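Local coordinates for cupin type-2 domain-containing protein (Neisseria meningitidis, PDB 2I45) that is of unknown function but has a cupin fold, a small beta-barrel domain, and assembles here as a pair of identical subunits, at residues B[52-57]-B[91-96]. Residues are numbered along the deposited sequence; the frame is centred on the assembly and turned at random.
Sequences LFAVEG and NGCSLV
F53 and V96 bond to each other twice through their backbones: F53 N gives its hydrogen to V96 O at 2.8 Å, and V96 N returns one to F53 O at 3.0 Å, each donor lying in the plane of the carbonyl it meets. E56 and S94 form the next hydrogen-bonded pair of these antiparallel strands, S94 N reaching E56 O at 2.8 Å and E56 N reaching S94 O at 3.1 Å. Between the pairs strand 50-56 carries an extra residue. V55, in a helix-like backbone conformation (phi -61°, psi -53°), shares S94 with E56, a classic beta bulge; its N points only weakly at S94 O, with an N-H...O angle of 115°, and also weakly back at F53 O across the inverse gamma turn centred on A54. S94 O is thus satisfied mainly by E56 N. CA-H groups of L52, L95 and C93 add contacts to V96 O, F53 O and E56 O.

The bulge swings V55 toward the partner strand, where CG2, set anti to the carbonyl carbon, meets V96 CG2 at 3.6 Å, beside L8 and L12 of helix 8-13. Over the opposite face L95 CD1 packs on L52 CB at 3.5 Å, with M59 touching both leucines. The outward edges are also paired: C93 and L95 bond to strand 29-37, L52 to A77, and A54 to G74 and E75, placing the contact inside the five-stranded sheet of the cupin fold. F53 directs its ring away from V96 to meet F53 of the second subunit. The chemistry implies a join held by four sound backbone bonds and backed by apolar packing of V55 on V96 and of L52 on L95, with V55 N left, within this contact, to two weak bonds.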
# COMPACT_ATOMS: atom_id res chain seq x y z
N LEU B 52 5.93 2.89 -2.09
CA LEU B 52 6.84 2.00 -1.40
C LEU B 52 6.33 1.85 -0.02
O LEU B 52 6.01 2.83 0.65
CB LEU B 52 8.25 2.59 -1.27
CG LEU B 52 9.28 3.08 -2.34
CD1 LEU B 52 10.71 2.47 -2.12
CD2 LEU B 52 8.82 2.86 -3.74
N PHE B 53 6.23 0.62 0.46
CA PHE B 53 5.69 0.51 1.77
C PHE B 53 6.60 -0.40 2.59
O PHE B 53 6.93 -1.50 2.19
CB PHE B 53 4.20 0.12 1.71
CG PHE B 53 3.64 -0.38 3.03
CD1 PHE B 53 3.72 0.40 4.17
CD2 PHE B 53 3.01 -1.62 3.11
CE1 PHE B 53 3.20 -0.04 5.43
CE2 PHE B 53 2.51 -2.08 4.32
CZ PHE B 53 2.61 -1.28 5.51
N ALA B 54 7.05 0.10 3.74
CA ALA B 54 8.08 -0.60 4.45
C ALA B 54 7.35 -1.47 5.35
O ALA B 54 7.00 -1.07 6.52
CB ALA B 54 8.92 0.33 5.24
N VAL B 55 7.10 -2.66 4.80
CA VAL B 55 6.34 -3.69 5.54
C VAL B 55 7.05 -4.06 6.82
O VAL B 55 6.46 -4.00 7.86
CB VAL B 55 6.02 -4.98 4.76
CG1 VAL B 55 5.19 -5.87 5.61
CG2 VAL B 55 5.27 -4.66 3.43
N GLU B 56 8.32 -4.44 6.73
CA GLU B 56 9.04 -4.80 8.00
C GLU B 56 10.47 -4.29 7.88
O GLU B 56 11.03 -4.35 6.76
CB GLU B 56 9.03 -6.30 8.23
CG GLU B 56 9.82 -6.67 9.41
CD GLU B 56 10.00 -8.18 9.56
OE1 GLU B 56 9.64 -8.90 8.58
OE2 GLU B 56 10.50 -8.62 10.64
N GLY B 57 11.00 -3.73 8.98
CA GLY B 57 12.31 -3.06 8.97
C GLY B 57 12.36 -1.66 8.38
O GLY B 57 11.42 -1.21 7.75
N ASN B 91 19.86 -2.21 8.15
CA ASN B 91 19.74 -3.57 8.66
C ASN B 91 18.72 -4.50 7.97
O ASN B 91 18.36 -5.54 8.52
CB ASN B 91 19.49 -3.51 10.15
CG ASN B 91 20.67 -2.93 10.83
OD1 ASN B 91 21.72 -3.57 10.88
ND2 ASN B 91 20.57 -1.68 11.26
N GLY B 92 18.27 -4.13 6.78
CA GLY B 92 17.33 -4.99 6.05
C GLY B 92 15.87 -4.57 6.12
O GLY B 92 15.38 -4.25 7.18
N CYS B 93 15.18 -4.60 4.99
CA CYS B 93 13.83 -4.12 4.88
C CYS B 93 13.06 -5.00 3.92
O CYS B 93 13.55 -5.25 2.78
CB CYS B 93 13.81 -2.73 4.24
SG CYS B 93 12.15 -1.96 4.26
N SER B 94 11.86 -5.40 4.35
CA SER B 94 10.87 -5.98 3.45
C SER B 94 9.89 -4.93 2.97
O SER B 94 9.30 -4.23 3.78
CB SER B 94 10.12 -7.07 4.15
OG SER B 94 11.06 -7.99 4.67
N LEU B 95 9.69 -4.88 1.66
CA LEU B 95 9.06 -3.73 1.05
C LEU B 95 8.13 -4.09 -0.10
O LEU B 95 8.49 -4.88 -0.96
CB LEU B 95 10.18 -2.85 0.49
CG LEU B 95 9.98 -2.00 -0.79
CD1 LEU B 95 9.27 -0.68 -0.52
CD2 LEU B 95 11.29 -1.62 -1.43
N VAL B 96 6.95 -3.46 -0.12
CA VAL B 96 6.08 -3.56 -1.28
C VAL B 96 6.19 -2.33 -2.16
O VAL B 96 6.04 -1.19 -1.70
CB VAL B 96 4.60 -3.69 -0.92
CG1 VAL B 96 3.79 -3.87 -2.23
CG2 VAL B 96 4.39 -4.83 -0.01